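Local coordinates for esterase E25 (Uncultured bacterium, PDB 4Q05), which probably hydrolyses ester substrates as a dimeric alpha/beta-hydrolase of the GTSAG motif subfamily of the bacterial hormone-sensitive lipase family, at residues I156-K161 against V337-P342. Numbering follows the deposited sequence.
Sequences IATLAK and VDLTAP
A single methyl group, CD1 of L339, makes all the close approaches between residues 156-161, at the end of helix 151-160, and residues 337-342, in the loop leading into helix 342-358. It meets the branched end of L159, lying 3.8 Å from L159 CD1 and 4.0 Å from L159 CG, with the two leucine side chains slanting across each other. Both CB atoms point to the opposite segment; with CG anti to the carbonyl carbon in each (chi1 -63°), and chi2 of L339 at a non-staggered -104°, CD1 of L339 reaches L159 although the CA atoms of L159 and L339 are 8.3 Å apart. T158 borders the same methyl, with its OG1 4.1 Å from L339 CD1 and its side chain roughly at right angles to that of L339. This approach is not polar: the hydroxyl is hydrogen-bonded to the carbonyl oxygen of I154, one turn back in its own helix.

L339 is carried on a type I turn from D338 to A341, closed by A341 N to D338 O at 3.1 Å. Within it D338 forms an Asx turn, its OD1 accepting from T340 N at 2.7 Å and, from above the carboxylate plane, from T340 OG1. L159 also touches T344 and F348 of helix 342-358, which begins directly after this turn. No hydrogen bond joins the two segments; they meet near the surface through dispersion between leucine branches that shield one another only in part, while D338, T340 and A341 make the main bonds shaping the turn among themselves.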
loop_
_atom_site.group_PDB
_atom_site.type_symbol
_atom_site.label_atom_id
_atom_site.label_comp_id
_atom_site.label_asym_id
_atom_site.label_seq_id
_atom_site.Cartn_x
_atom_site.Cartn_y
_atom_site.Cartn_z
ATOM N N ILE A 156 12.195 16.441 5.039
ATOM C CA ILE A 156 10.857 16.951 5.204
ATOM C C ILE A 156 10.848 18.474 5.053
ATOM O O ILE A 156 10.022 19.040 4.332
ATOM C CB ILE A 156 10.292 16.548 6.586
ATOM C CG1 ILE A 156 10.097 15.027 6.657
ATOM C CG2 ILE A 156 8.999 17.274 6.861
ATOM C CD1 ILE A 156 9.753 14.508 8.068
ATOM N N ALA A 157 11.763 19.139 5.745
ATOM C CA ALA A 157 11.788 20.603 5.705
ATOM C C ALA A 157 11.898 21.125 4.267
ATOM O O ALA A 157 11.068 21.922 3.838
ATOM C CB ALA A 157 12.909 21.152 6.569
ATOM N N THR A 158 12.904 20.666 3.523
ATOM C CA THR A 158 13.121 21.187 2.172
ATOM C C THR A 158 12.015 20.837 1.215
ATOM O O THR A 158 11.553 21.692 0.469
ATOM C CB THR A 158 14.409 20.676 1.500
ATOM O OG1 THR A 158 14.838 19.450 2.099
ATOM C CG2 THR A 158 15.479 21.698 1.585
ATOM N N LEU A 159 11.607 19.575 1.214
ATOM C CA LEU A 159 10.667 19.113 0.200
ATOM C C LEU A 159 9.228 19.408 0.556
ATOM O O LEU A 159 8.436 19.720 -0.323
ATOM C CB LEU A 159 10.861 17.625 -0.077
ATOM C CG LEU A 159 12.247 17.331 -0.646
ATOM C CD1 LEU A 159 12.356 15.897 -1.124
ATOM C CD2 LEU A 159 12.538 18.292 -1.776
ATOM N N ALA A 160 8.864 19.303 1.833
ATOM C CA ALA A 160 7.512 19.673 2.208
ATOM C C ALA A 160 7.392 21.187 2.427
ATOM O O ALA A 160 6.298 21.698 2.635
ATOM C CB ALA A 160 7.040 18.895 3.439
ATOM N N LYS A 161 8.525 21.886 2.369
ATOM C CA LYS A 161 8.555 23.347 2.473
ATOM C C LYS A 161 7.903 23.857 3.749
ATOM O O LYS A 161 6.966 24.660 3.719
ATOM C CB LYS A 161 7.892 23.973 1.253
ATOM C CG LYS A 161 8.541 23.539 -0.061
ATOM C CD LYS A 161 7.805 24.136 -1.253
ATOM C CE LYS A 161 8.393 23.633 -2.572
ATOM N NZ LYS A 161 7.593 24.114 -3.740
ATOM N N VAL A 337 16.091 9.022 1.489
ATOM C CA VAL A 337 17.519 8.727 1.452
ATOM C C VAL A 337 18.196 9.440 0.279
ATOM O O VAL A 337 19.357 9.829 0.357
ATOM C CB VAL A 337 17.765 7.206 1.372
ATOM C CG1 VAL A 337 19.110 6.905 0.753
ATOM C CG2 VAL A 337 17.652 6.582 2.766
ATOM N N ASP A 338 17.461 9.631 -0.808
ATOM C CA ASP A 338 18.000 10.355 -1.954
ATOM C C ASP A 338 16.996 11.381 -2.440
ATOM O O ASP A 338 15.939 11.025 -2.968
ATOM C CB ASP A 338 18.355 9.383 -3.075
ATOM C CG ASP A 338 19.079 10.059 -4.233
ATOM O OD1 ASP A 338 18.739 11.214 -4.591
ATOM O OD2 ASP A 338 19.990 9.420 -4.784
ATOM N N LEU A 339 17.329 12.653 -2.269
ATOM C CA LEU A 339 16.384 13.720 -2.556
ATOM C C LEU A 339 16.089 13.835 -4.051
ATOM O O LEU A 339 15.132 14.502 -4.446
ATOM C CB LEU A 339 16.899 15.060 -2.026
ATOM C CG LEU A 339 17.113 15.248 -0.512
ATOM C CD1 LEU A 339 16.002 16.086 0.095
ATOM C CD2 LEU A 339 17.271 13.926 0.236
ATOM N N THR A 340 16.911 13.206 -4.885
ATOM C CA THR A 340 16.661 13.253 -6.332
ATOM C C THR A 340 15.713 12.154 -6.832
ATOM O O THR A 340 15.329 12.159 -7.992
ATOM C CB THR A 340 17.949 13.130 -7.152
ATOM O OG1 THR A 340 18.452 11.792 -7.040
ATOM C CG2 THR A 340 19.021 14.148 -6.681
ATOM N N ALA A 341 15.366 11.189 -5.987
ATOM C CA ALA A 341 14.474 10.124 -6.435
ATOM C C ALA A 341 13.102 10.707 -6.761
ATOM O O ALA A 341 12.526 11.437 -5.955
ATOM C CB ALA A 341 14.354 9.037 -5.377
ATOM N N PRO A 342 12.580 10.414 -7.954
ATOM C CA PRO A 342 11.198 10.857 -8.173
ATOM C C PRO A 342 10.248 10.397 -7.069
ATOM O O PRO A 342 9.319 11.128 -6.772
ATOM C CB PRO A 342 10.844 10.228 -9.524
ATOM C CG PRO A 342 12.181 10.285 -10.280
ATOM C CD PRO A 342 13.242 9.994 -9.210
#